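Local coordinates for uncharacterized protein (Nostoc punctiforme, PDB 2R3S), which probably acts as an O-methyltransferase, joining a dimerisation domain of the winged-helix type to a Rossmann-like methyltransferase domain, at residues A[21-26]-A[61-66]; A[28-33]-A[86-91]; A[95-100]-A[142-147]; A[103-108]-A[134-139]. All blocks are in the same frame, centred on the assembly; numbering follows the deposited sequence. Where two conformers were deposited one is given.

Interaction 1. Residues A[21-26]-A[61-66]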
loop_
_atom_site.group_PDB
_atom_site.type_symbol
_atom_site.label_atom_id
_atom_site.label_comp_id
_atom_site.label_asym_id
_atom_site.label_seq_id
_atom_site.Cartn_x
_atom_site.Cartn_y
_atom_site.Cartn_z
ATOM N N ALA A 21 -4.772 -1.983 -4.423
ATOM C CA ALA A 21 -5.404 -2.903 -5.341
ATOM C C ALA A 21 -6.937 -2.853 -5.187
ATOM O O ALA A 21 -7.649 -2.913 -6.180
ATOM C CB ALA A 21 -4.870 -4.336 -5.136
ATOM N N ALA A 22 -7.430 -2.750 -3.949
ATOM C CA ALA A 22 -8.860 -2.691 -3.703
ATOM C C ALA A 22 -9.485 -1.424 -4.304
ATOM O O ALA A 22 -10.532 -1.513 -4.963
ATOM C CB ALA A 22 -9.164 -2.789 -2.212
ATOM N N ILE A 23 -8.856 -0.258 -4.090
ATOM C CA ILE A 23 -9.403 0.992 -4.645
ATOM C C ILE A 23 -9.274 1.054 -6.159
ATOM O O ILE A 23 -10.141 1.604 -6.833
ATOM C CB ILE A 23 -8.820 2.283 -3.988
ATOM C CG1 ILE A 23 -9.759 3.471 -4.252
ATOM C CG2 ILE A 23 -7.404 2.587 -4.490
ATOM C CD1 ILE A 23 -11.174 3.263 -3.784
ATOM N N LYS A 24 -8.214 0.467 -6.704
ATOM C CA LYS A 24 -8.088 0.354 -8.145
ATOM C C LYS A 24 -9.234 -0.476 -8.725
ATOM O O LYS A 24 -9.883 -0.048 -9.681
ATOM C CB LYS A 24 -6.733 -0.241 -8.509
ATOM C CG LYS A 24 -6.509 -0.422 -9.989
ATOM C CD LYS A 24 -5.101 -0.947 -10.292
ATOM C CE LYS A 24 -4.946 -1.173 -11.779
ATOM N NZ LYS A 24 -3.563 -1.278 -12.162
ATOM N N ALA A 25 -9.506 -1.644 -8.152
ATOM C CA ALA A 25 -10.635 -2.473 -8.621
ATOM C C ALA A 25 -11.969 -1.756 -8.508
ATOM O O ALA A 25 -12.772 -1.790 -9.437
ATOM C CB ALA A 25 -10.696 -3.841 -7.885
ATOM N N ALA A 26 -12.203 -1.099 -7.375
ATOM C CA ALA A 26 -13.449 -0.350 -7.172
ATOM C C ALA A 26 -13.638 0.704 -8.261
ATOM O O ALA A 26 -14.723 0.847 -8.811
ATOM C CB ALA A 26 -13.503 0.295 -5.736
ATOM N N ASP A 61 -17.123 -5.201 1.439
ATOM C CA ASP A 61 -16.835 -5.331 2.885
ATOM C C ASP A 61 -15.468 -4.726 3.209
ATOM O O ASP A 61 -15.326 -3.999 4.183
ATOM C CB ASP A 61 -16.852 -6.781 3.342
ATOM C CG ASP A 61 -18.235 -7.362 3.405
ATOM O OD1 ASP A 61 -19.212 -6.604 3.538
ATOM O OD2 ASP A 61 -18.336 -8.608 3.344
ATOM N N TYR A 62 -14.482 -4.987 2.362
ATOM C CA TYR A 62 -13.149 -4.416 2.528
ATOM C C TYR A 62 -13.175 -2.900 2.384
ATOM O O TYR A 62 -12.572 -2.191 3.178
ATOM C CB TYR A 62 -12.186 -5.045 1.510
ATOM C CG TYR A 62 -10.723 -4.708 1.707
ATOM C CD1 TYR A 62 -10.163 -3.592 1.109
ATOM C CD2 TYR A 62 -9.909 -5.501 2.498
ATOM C CE1 TYR A 62 -8.820 -3.287 1.286
ATOM C CE2 TYR A 62 -8.571 -5.203 2.684
ATOM C CZ TYR A 62 -8.038 -4.095 2.083
ATOM O OH TYR A 62 -6.717 -3.816 2.244
ATOM N N LEU A 63 -13.898 -2.396 1.387
ATOM C CA LEU A 63 -14.062 -0.945 1.236
ATOM C C LEU A 63 -14.765 -0.282 2.443
ATOM O O LEU A 63 -14.519 0.856 2.727
ATOM C CB LEU A 63 -14.786 -0.622 -0.084
ATOM C CG LEU A 63 -13.986 -0.958 -1.361
ATOM C CD1 LEU A 63 -14.895 -0.751 -2.579
ATOM C CD2 LEU A 63 -12.622 -0.194 -1.547
ATOM N N VAL A 64 -15.648 -1.007 3.118
ATOM C CA VAL A 64 -16.229 -0.579 4.374
ATOM C C VAL A 64 -15.128 -0.565 5.455
ATOM O O VAL A 64 -14.909 0.464 6.117
ATOM C CB VAL A 64 -17.386 -1.470 4.806
ATOM C CG1 VAL A 64 -17.833 -1.125 6.262
ATOM C CG2 VAL A 64 -18.565 -1.352 3.805
ATOM N N ILE A 65 -14.417 -1.680 5.586
ATOM C CA ILE A 65 -13.322 -1.782 6.569
ATOM C C ILE A 65 -12.328 -0.604 6.430
ATOM O O ILE A 65 -12.024 0.041 7.409
ATOM C CB ILE A 65 -12.562 -3.121 6.489
ATOM C CG1 ILE A 65 -13.497 -4.299 6.801
ATOM C CG2 ILE A 65 -11.361 -3.122 7.462
ATOM C CD1 ILE A 65 -12.877 -5.629 6.437
ATOM N N ILE A 66 -11.878 -0.278 5.228
ATOM C CA ILE A 66 -10.924 0.823 5.086
ATOM C C ILE A 66 -11.547 2.242 4.880
ATOM O O ILE A 66 -10.839 3.174 4.645
ATOM C CB ILE A 66 -9.816 0.454 4.041
ATOM C CG1 ILE A 66 -10.333 0.562 2.595
ATOM C CG2 ILE A 66 -9.342 -0.956 4.320
ATOM C CD1 ILE A 66 -9.299 0.266 1.541
#
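Methyl against aromatic ring comes first: the methyl of A22 sits on the Y62 side chain, CB lying 3.5 Å from CE1 and almost as near CD1, so it meets one flank of the ring and approaches obliquely. The ring is brought there by a chi1 of -171°, which sets CG opposite the backbone N and sends the phenol toward helix 17-28. Within its own segment, I66 CG2 stands 3.8 Å above one face of that ring, toward the rim, and would hinder its turning on that side.

Purely aliphatic contacts make up the rest. L63 reaches across with its two branches split: CD1 presses on A26 CB at 3.6 Å, while CD2 comes within 4.4 Å of A22 CB and equally far from I23 CD1, a looser fit. The leucine tip thus spans one turn of the facing helix, from A22 to A26. Helix 17-28 offers two small methyls here, yet the axes of the short segments still stand 10.5 Å apart and cross at -123°, since the larger side chains of Y62 and L63 fill the interval.

Around this seam, F32 adjoins I23 and A26, and L289 of the second subunit packs on Y62. With no hydrogen bond between the segments and every touching residue buried, at this point the two helices of the dimerisation domain meet through shape and burial of apolar surface, without polar bonds to fix their register.

Interaction 2. Residues A[28-33]-A[86-91]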
loop_
_atom_site.group_PDB
_atom_site.type_symbol
_atom_site.label_atom_id
_atom_site.label_comp_id
_atom_site.label_asym_id
_atom_site.label_seq_id
_atom_site.Cartn_x
_atom_site.Cartn_y
_atom_site.Cartn_z
ATOM N N GLU A 28 -12.081 0.958 -11.352
ATOM C CA GLU A 28 -12.183 0.305 -12.643
ATOM C C GLU A 28 -13.550 -0.331 -12.850
ATOM O O GLU A 28 -14.030 -0.386 -13.953
ATOM C CB GLU A 28 -11.122 -0.779 -12.796
ATOM C CG GLU A 28 -9.740 -0.243 -12.912
ATOM C CD GLU A 28 -8.687 -1.304 -13.105
ATOM O OE1 GLU A 28 -8.905 -2.490 -12.789
ATOM O OE2 GLU A 28 -7.605 -0.910 -13.521
ATOM N N LEU A 29 -14.179 -0.807 -11.786
ATOM C CA LEU A 29 -15.479 -1.461 -11.907
ATOM C C LEU A 29 -16.650 -0.502 -11.729
ATOM O O LEU A 29 -17.791 -0.905 -11.833
ATOM C CB LEU A 29 -15.585 -2.612 -10.905
ATOM C CG LEU A 29 -14.674 -3.808 -11.171
ATOM C CD1 LEU A 29 -14.797 -4.828 -10.037
ATOM C CD2 LEU A 29 -15.019 -4.427 -12.503
ATOM N N ASN A 30 -16.368 0.770 -11.479
ATOM C CA ASN A 30 -17.397 1.785 -11.283
ATOM C C ASN A 30 -18.287 1.546 -10.061
ATOM O O ASN A 30 -19.426 1.995 -10.019
ATOM C CB ASN A 30 -18.245 1.945 -12.540
ATOM C CG ASN A 30 -17.621 2.875 -13.553
ATOM O OD1 ASN A 30 -16.464 3.277 -13.425
ATOM N ND2 ASN A 30 -18.397 3.218 -14.583
ATOM N N VAL A 31 -17.748 0.900 -9.035
ATOM C CA VAL A 31 -18.568 0.523 -7.900
ATOM C C VAL A 31 -19.257 1.745 -7.289
ATOM O O VAL A 31 -20.438 1.702 -6.971
ATOM C CB VAL A 31 -17.761 -0.196 -6.813
ATOM C CG1 VAL A 31 -18.648 -0.464 -5.632
ATOM C CG2 VAL A 31 -17.126 -1.507 -7.358
ATOM N N PHE A 32 -18.514 2.826 -7.108
ATOM C CA PHE A 32 -19.052 4.025 -6.424
ATOM C C PHE A 32 -20.149 4.722 -7.225
ATOM O O PHE A 32 -21.073 5.267 -6.653
ATOM C CB PHE A 32 -17.928 5.021 -6.157
ATOM C CG PHE A 32 -16.766 4.430 -5.456
ATOM C CD1 PHE A 32 -16.849 4.099 -4.112
ATOM C CD2 PHE A 32 -15.580 4.172 -6.138
ATOM C CE1 PHE A 32 -15.747 3.531 -3.444
ATOM C CE2 PHE A 32 -14.477 3.619 -5.473
ATOM C CZ PHE A 32 -14.566 3.311 -4.129
ATOM N N THR A 33 -20.001 4.730 -8.553
ATOM C CA THR A 33 -21.000 5.264 -9.487
ATOM C C THR A 33 -22.301 4.471 -9.444
ATOM O O THR A 33 -23.385 5.047 -9.585
ATOM C CB THR A 33 -20.427 5.280 -10.921
ATOM O OG1 THR A 33 -19.233 6.086 -10.934
ATOM C CG2 THR A 33 -21.435 5.838 -11.937
ATOM N N LEU A 86 -15.665 10.090 -5.976
ATOM C CA LEU A 86 -15.479 8.779 -6.602
ATOM C C LEU A 86 -16.655 8.285 -7.431
ATOM O O LEU A 86 -16.527 7.282 -8.178
ATOM C CB LEU A 86 -15.127 7.752 -5.529
ATOM C CG LEU A 86 -13.765 8.010 -4.852
ATOM C CD1 LEU A 86 -13.538 7.023 -3.710
ATOM C CD2 LEU A 86 -12.649 7.980 -5.916
ATOM N N ASP A 87 -17.775 9.000 -7.306
ATOM C CA ASP A 87 -18.980 8.793 -8.090
ATOM C C ASP A 87 -18.858 9.659 -9.331
ATOM O O ASP A 87 -18.763 10.873 -9.224
ATOM C CB ASP A 87 -20.183 9.241 -7.247
ATOM C CG ASP A 87 -21.490 9.079 -7.950
ATOM O OD1 ASP A 87 -21.480 8.689 -9.121
ATOM O OD2 ASP A 87 -22.521 9.334 -7.305
ATOM N N ARG A 88 -18.861 9.020 -10.504
ATOM C CA ARG A 88 -18.695 9.693 -11.792
ATOM C C ARG A 88 -19.769 10.752 -12.061
ATOM O O ARG A 88 -19.598 11.589 -12.914
ATOM C CB ARG A 88 -18.725 8.683 -12.922
ATOM C CG ARG A 88 -17.500 7.875 -13.034
ATOM C CD ARG A 88 -17.559 6.959 -14.248
ATOM N NE ARG A 88 -16.363 6.126 -14.302
ATOM C CZ ARG A 88 -15.169 6.531 -14.702
ATOM N NH1 ARG A 88 -14.963 7.781 -15.088
ATOM N NH2 ARG A 88 -14.160 5.676 -14.685
ATOM N N GLN A 89 -20.878 10.670 -11.338
ATOM C CA GLN A 89 -21.983 11.592 -11.455
ATOM C C GLN A 89 -21.595 12.936 -10.872
ATOM O O GLN A 89 -22.183 13.930 -11.231
ATOM C CB GLN A 89 -23.228 10.982 -10.767
ATOM C CG GLN A 89 -24.295 11.956 -10.227
ATOM C CD GLN A 89 -24.867 12.871 -11.303
ATOM O OE1 GLN A 89 -24.728 12.623 -12.519
ATOM N NE2 GLN A 89 -25.504 13.956 -10.864
ATOM N N SER A 90 -20.604 12.973 -9.987
ATOM C CA SER A 90 -20.185 14.200 -9.328
ATOM C C SER A 90 -19.218 14.997 -10.204
ATOM O O SER A 90 -18.336 14.424 -10.852
ATOM C CB SER A 90 -19.480 13.889 -8.013
ATOM O OG SER A 90 -18.910 15.061 -7.427
ATOM N N LYS A 91 -19.378 16.321 -10.182
ATOM C CA LYS A 91 -18.489 17.248 -10.862
ATOM C C LYS A 91 -17.076 17.195 -10.287
ATOM O O LYS A 91 -16.138 17.621 -10.943
ATOM C CB LYS A 91 -19.055 18.690 -10.781
HETATM O O HOH W 1 -14.025 2.613 -14.504
HETATM O O HOH W 2 -16.983 4.952 -9.679
HETATM O O HOH W 3 -23.693 7.698 -10.279
#
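N30 OD1 takes a nearly straight bond from R88 NE (3.0 Å, 175° at the hydrogen) and probably a second from water 1, which in turn accepts from R88 NH2. The oxygen lies in the guanidinium plane, but the donor stands above the amide's carbonyl plane, and the two flat groups are turned 52° apart. With an alanine here, R88 NE is likely to lose its mate and the guanidinium to turn more freely about its remaining D96 pairing.

T33 OG1 is held twice as well: R88 N donates to it at 3.0 Å, and water 2 links it to L86 O. Water 3 donates to both T33 O and D87 OD1, while D87 OD2 bonds to S36.

Beneath these polar ties the packing is apolar. L86 lies alongside F32, its CD1 over one ring face, 4.0 Å from the centroid in a CH-pi contact, with CB 3.7 Å from F32 CD2; F10 of the second subunit touches L86 too. D87 OD1 also accepts from Q89 N at 3.0 Å. This Asx turn, within the type I beta turn from D87 to S90, shapes the loop after helix 80-85, and the R88 bonds join that loop to N30 and helix 31-35 in a dimerisation domain of the winged-helix kind.

Interaction 3. Residues A[95-100]-A[142-147]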
loop_
_atom_site.group_PDB
_atom_site.type_symbol
_atom_site.label_atom_id
_atom_site.label_comp_id
_atom_site.label_asym_id
_atom_site.label_seq_id
_atom_site.Cartn_x
_atom_site.Cartn_y
_atom_site.Cartn_z
ATOM N N GLY A 95 -11.504 10.076 -9.638
ATOM C CA GLY A 95 -11.120 8.684 -9.651
ATOM C C GLY A 95 -10.174 8.261 -10.759
ATOM O O GLY A 95 -9.431 7.328 -10.567
ATOM N N ASP A 96 -10.199 8.928 -11.911
ATOM C CA ASP A 96 -9.331 8.517 -13.007
ATOM C C ASP A 96 -7.900 9.001 -12.853
ATOM O O ASP A 96 -7.060 8.707 -13.705
ATOM C CB ASP A 96 -9.938 8.889 -14.352
ATOM C CG ASP A 96 -11.259 8.113 -14.641
ATOM O OD1 ASP A 96 -11.586 7.097 -13.967
ATOM O OD2 ASP A 96 -11.978 8.542 -15.546
ATOM N N ALA A 97 -7.597 9.687 -11.748
ATOM C CA ALA A 97 -6.196 9.999 -11.417
ATOM C C ALA A 97 -5.350 8.728 -11.366
ATOM O O ALA A 97 -4.130 8.789 -11.595
ATOM C CB ALA A 97 -6.081 10.798 -10.072
ATOM N N ILE A 98 -5.970 7.578 -11.074
ATOM C CA ILE A 98 -5.225 6.309 -11.022
ATOM C C ILE A 98 -4.559 5.966 -12.367
ATOM O O ILE A 98 -3.628 5.165 -12.412
ATOM C CB ILE A 98 -6.096 5.075 -10.559
ATOM C CG1 ILE A 98 -7.212 4.748 -11.574
ATOM C CG2 ILE A 98 -6.658 5.280 -9.149
ATOM C CD1 ILE A 98 -7.858 3.298 -11.355
ATOM N N GLU A 99 -5.023 6.555 -13.461
ATOM C CA GLU A 99 -4.378 6.316 -14.758
ATOM C C GLU A 99 -2.922 6.762 -14.814
ATOM O O GLU A 99 -2.111 6.187 -15.547
ATOM C CB GLU A 99 -5.187 6.954 -15.879
ATOM C CG GLU A 99 -6.471 6.154 -16.196
ATOM C CD GLU A 99 -7.387 6.866 -17.209
ATOM O OE1 GLU A 99 -6.929 7.849 -17.864
ATOM O OE2 GLU A 99 -8.574 6.446 -17.330
ATOM N N PHE A 100 -2.605 7.793 -14.036
ATOM C CA PHE A 100 -1.232 8.189 -13.767
ATOM C C PHE A 100 -0.699 7.512 -12.499
ATOM O O PHE A 100 0.334 6.832 -12.557
ATOM C CB PHE A 100 -1.113 9.719 -13.648
ATOM C CG PHE A 100 0.242 10.165 -13.182
ATOM C CD1 PHE A 100 1.313 10.207 -14.063
ATOM C CD2 PHE A 100 0.458 10.494 -11.872
ATOM C CE1 PHE A 100 2.570 10.568 -13.631
ATOM C CE2 PHE A 100 1.717 10.844 -11.428
ATOM C CZ PHE A 100 2.777 10.883 -12.313
ATOM N N LYS A 142 -3.360 14.270 -18.887
ATOM C CA LYS A 142 -4.760 13.904 -19.065
ATOM C C LYS A 142 -5.447 13.596 -17.738
ATOM O O LYS A 142 -6.600 13.967 -17.537
ATOM C CB LYS A 142 -4.906 12.684 -19.996
ATOM C CG LYS A 142 -4.413 12.880 -21.432
ATOM C CD LYS A 142 -4.802 11.674 -22.308
ATOM C CE LYS A 142 -4.094 11.626 -23.656
ATOM N NZ LYS A 142 -4.191 12.906 -24.401
ATOM N N ALA A 143 -4.757 12.895 -16.850
ATOM C CA ALA A 143 -5.403 12.279 -15.684
ATOM C C ALA A 143 -5.406 13.176 -14.446
ATOM O O ALA A 143 -6.263 13.037 -13.581
ATOM C CB ALA A 143 -4.723 10.936 -15.350
HETATM N N MSE A 144 -4.429 14.071 -14.340
HETATM C CA MSE A 144 -4.199 14.802 -13.095
HETATM C C MSE A 144 -4.703 16.248 -13.155
HETATM O O MSE A 144 -4.683 16.946 -12.145
HETATM C CB MSE A 144 -2.716 14.778 -12.740
HETATM C CG MSE A 144 -2.164 13.414 -12.571
HETATM SE SE MSE A 144 -2.819 12.546 -10.953
HETATM C CE MSE A 144 -1.790 13.602 -9.659
ATOM N N SER A 145 -5.180 16.690 -14.315
ATOM C CA SER A 145 -5.633 18.065 -14.478
ATOM C C SER A 145 -6.828 18.503 -13.597
ATOM O O SER A 145 -6.883 19.661 -13.206
ATOM C CB SER A 145 -5.905 18.364 -15.948
ATOM O OG SER A 145 -7.033 17.664 -16.415
ATOM N N PRO A 146 -7.787 17.598 -13.295
ATOM C CA PRO A 146 -8.892 17.958 -12.381
ATOM C C PRO A 146 -8.482 18.556 -11.029
ATOM O O PRO A 146 -9.046 19.561 -10.615
ATOM C CB PRO A 146 -9.644 16.628 -12.197
ATOM C CG PRO A 146 -9.366 15.884 -13.488
ATOM C CD PRO A 146 -7.947 16.222 -13.807
HETATM N N MSE A 147 -7.474 17.979 -10.390
HETATM C CA MSE A 147 -6.967 18.501 -9.133
HETATM C C MSE A 147 -6.107 19.740 -9.280
HETATM O O MSE A 147 -5.755 20.349 -8.263
HETATM C CB MSE A 147 -6.152 17.442 -8.396
HETATM C CG MSE A 147 -6.982 16.243 -8.002
HETATM SE SE MSE A 147 -6.971 14.974 -9.476
HETATM C CE MSE A 147 -5.065 14.470 -9.193
#
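F100 and M144 are brought together by opposite choices at chi1: the phenylalanine has CG anti to its own N (172°), while the selenomethionine has CG anti to its carbonyl carbon (-59°) and then bends at both chi2 and chi3. The two side chains cross at about a right angle. M144 SE comes to 4.0 Å from F100 CD2, and it lies 5.1 Å from the ring centroid on an oblique line. This is a Met-aromatic contact, neither over the face nor at the edge, and the bent chain also sets SE 3.8 Å from A97 CB.

Here the chain entering helix 98-101 meets the C-terminal end of helix 136-143, which belongs to the methyltransferase part. The helix end gets close because A143 is so small: its CB rests 3.6 Å from D96 O and touches E99 CB and F100 CB, and the CA atoms of A97 and A143 are only 4.9 Å apart.

A second selenomethionine, M147, also curls back, and its CE meets A97 CB at 3.9 Å. F11 of the second subunit packs on both A97 and M147, while F140 meets the F100 ring edge-to-face.

Interaction 4. Residues A[103-108]-A[134-139]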
loop_
_atom_site.group_PDB
_atom_site.type_symbol
_atom_site.label_atom_id
_atom_site.label_comp_id
_atom_site.label_asym_id
_atom_site.label_seq_id
_atom_site.Cartn_x
_atom_site.Cartn_y
_atom_site.Cartn_z
ATOM N N SER A 103 -0.126 3.981 -12.815
ATOM C CA SER A 103 0.568 3.573 -14.033
ATOM C C SER A 103 1.788 2.765 -13.677
ATOM O O SER A 103 2.541 3.134 -12.776
ATOM C CB SER A 103 1.056 4.772 -14.849
ATOM O OG SER A 103 1.851 4.312 -15.936
ATOM N N PRO A 104 2.008 1.650 -14.380
ATOM C CA PRO A 104 3.224 0.887 -14.076
ATOM C C PRO A 104 4.476 1.713 -14.292
ATOM O O PRO A 104 5.494 1.443 -13.691
ATOM C CB PRO A 104 3.166 -0.309 -15.020
ATOM C CG PRO A 104 2.027 -0.069 -15.965
ATOM C CD PRO A 104 1.155 1.014 -15.399
HETATM N N MSE A 105 4.378 2.749 -15.109
HETATM C CA MSE A 105 5.476 3.666 -15.369
HETATM C C MSE A 105 5.867 4.427 -14.096
HETATM O O MSE A 105 6.986 4.888 -13.957
HETATM C CB MSE A 105 5.074 4.631 -16.496
HETATM C CG MSE A 105 4.636 3.906 -17.785
HETATM SE SE MSE A 105 4.211 5.031 -19.319
HETATM C CE MSE A 105 2.270 5.198 -19.095
ATOM N N ILE A 106 4.927 4.547 -13.166
ATOM C CA ILE A 106 5.188 5.124 -11.836
ATOM C C ILE A 106 5.426 4.022 -10.788
ATOM O O ILE A 106 6.427 4.054 -10.089
ATOM C CB ILE A 106 4.037 6.056 -11.402
ATOM C CG1 ILE A 106 3.980 7.275 -12.330
ATOM C CG2 ILE A 106 4.228 6.514 -9.959
ATOM C CD1 ILE A 106 5.353 8.065 -12.385
ATOM N N THR A 107 4.523 3.042 -10.699
ATOM C CA THR A 107 4.573 2.023 -9.637
ATOM C C THR A 107 5.778 1.065 -9.722
ATOM O O THR A 107 6.214 0.543 -8.699
ATOM C CB THR A 107 3.265 1.161 -9.558
ATOM O OG1 THR A 107 3.164 0.342 -10.720
ATOM C CG2 THR A 107 1.989 2.020 -9.418
ATOM N N ASN A 108 6.306 0.836 -10.926
ATOM C CA ASN A 108 7.515 0.034 -11.115
ATOM C C ASN A 108 8.741 0.540 -10.359
ATOM O O ASN A 108 9.537 -0.272 -9.951
ATOM C CB ASN A 108 7.914 -0.072 -12.578
ATOM C CG ASN A 108 7.070 -1.046 -13.353
ATOM O OD1 ASN A 108 6.241 -1.783 -12.802
ATOM N ND2 ASN A 108 7.274 -1.046 -14.669
ATOM N N HIS A 134 8.924 10.917 -22.280
ATOM C CA HIS A 134 8.387 9.755 -21.594
ATOM C C HIS A 134 6.859 9.886 -21.601
ATOM O O HIS A 134 6.327 10.974 -21.310
ATOM C CB HIS A 134 8.922 9.670 -20.163
ATOM C CG HIS A 134 8.740 8.323 -19.526
ATOM N ND1 HIS A 134 7.500 7.765 -19.306
ATOM C CD2 HIS A 134 9.643 7.425 -19.067
ATOM C CE1 HIS A 134 7.647 6.580 -18.743
ATOM N NE2 HIS A 134 8.939 6.345 -18.595
ATOM N N PRO A 135 6.140 8.810 -21.995
ATOM C CA PRO A 135 4.680 8.906 -22.138
ATOM C C PRO A 135 3.893 9.039 -20.829
ATOM O O PRO A 135 2.709 9.357 -20.862
ATOM C CB PRO A 135 4.318 7.608 -22.859
ATOM C CG PRO A 135 5.387 6.651 -22.462
ATOM C CD PRO A 135 6.641 7.475 -22.388
ATOM N N VAL A 136 4.535 8.803 -19.689
ATOM C CA VAL A 136 3.877 8.968 -18.402
ATOM C C VAL A 136 3.393 10.425 -18.201
ATOM O O VAL A 136 2.459 10.656 -17.446
ATOM C CB VAL A 136 4.746 8.440 -17.219
ATOM C CG1 VAL A 136 5.843 9.451 -16.791
ATOM C CG2 VAL A 136 3.849 8.020 -16.058
ATOM N N TRP A 137 3.982 11.371 -18.926
ATOM C CA TRP A 137 3.634 12.790 -18.794
ATOM C C TRP A 137 2.425 13.173 -19.619
ATOM O O TRP A 137 1.723 14.125 -19.265
ATOM C CB TRP A 137 4.865 13.691 -19.025
ATOM C CG TRP A 137 5.944 13.309 -18.048
ATOM C CD1 TRP A 137 7.199 12.846 -18.348
ATOM C CD2 TRP A 137 5.845 13.274 -16.602
ATOM N NE1 TRP A 137 7.874 12.525 -17.197
ATOM C CE2 TRP A 137 7.069 12.764 -16.114
ATOM C CE3 TRP A 137 4.845 13.627 -15.678
ATOM C CZ2 TRP A 137 7.320 12.599 -14.748
ATOM C CZ3 TRP A 137 5.098 13.455 -14.313
ATOM C CH2 TRP A 137 6.315 12.944 -13.868
ATOM N N VAL A 138 2.116 12.378 -20.651
ATOM C CA VAL A 138 0.824 12.481 -21.327
ATOM C C VAL A 138 -0.265 11.976 -20.389
ATOM O O VAL A 138 -1.299 12.629 -20.256
ATOM C CB VAL A 138 0.822 11.744 -22.689
ATOM C CG1 VAL A 138 -0.557 11.857 -23.425
ATOM C CG2 VAL A 138 1.947 12.281 -23.552
ATOM N N GLN A 139 -0.026 10.847 -19.720
ATOM C CA GLN A 139 -0.977 10.351 -18.728
ATOM C C GLN A 139 -1.162 11.344 -17.586
ATOM O O GLN A 139 -2.295 11.590 -17.175
ATOM C CB GLN A 139 -0.586 8.971 -18.175
ATOM C CG GLN A 139 -0.876 7.821 -19.117
ATOM C CD GLN A 139 -2.295 7.859 -19.655
ATOM O OE1 GLN A 139 -3.258 7.765 -18.895
ATOM N NE2 GLN A 139 -2.425 8.041 -20.974
#
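H134 meets M105 at its ring edge: the selenium of this selenomethionine, in one of its two deposited conformers, lies near the imidazole plane, 3.8 Å from CE1. The same ring is fixed from within its own segment, since ND1 accepts from V136 N at 3.2 Å, with the donor in the ring plane and the bond fairly straight (167°). A leucine in its place would probably leave V136 N, in the turn leading into the helix, without that capping acceptor and lose the flat edge that M105 rests against.

P135 follows, its CG 3.7 Å from M105 SE, so that imidazole edge and proline ring meet the selenium from neighbouring directions.

V136 is the buried centre. Its CG2, anti to the backbone N, points into the facing helix and touches M105 CB at 3.6 Å and I106 CG1 at 3.8 Å. Through it the short helix 104-107, which carries I106 against Y17 of the second subunit, is tied to helix 136-143 of the Rossmann-like methyltransferase domain. S103 OG caps helix 104-107 by accepting from M105 N at 3.1 Å, so the lead-in to each helix has a side-chain acceptor.

W137 starts away from helix 104-107; its ring meets H244. Q139 offers CG to M105 CE at 4.1 Å, reached by a bend at chi3 (-94°). The selenium and methyl contacts hold for this M105 conformer and are uncertain for the other; the Q139 touch, resting on two such choices, is doubtful.

Overall arrangement
Interaction 1 is the wholly buried one, apolar, with no hydrogen bond across it; interactions 2, 3 and 4 are partly buried, and among them only interaction 2 has hydrogen bonds between its segments, with three waters bridging them. Interactions 1 and 2 share the dimerisation domain and meet where F32 packs on I23 and A26. Interaction 2 hands on to interaction 3 through the R88–D96 salt bridge. Interactions 3 and 4 both use helix 136-143, F100 packing near V136, and in each a selenomethionine meets an aromatic ring, obliquely in the former and at the edge in the latter. All four also touch the second subunit, as suits a dimer-forming protein.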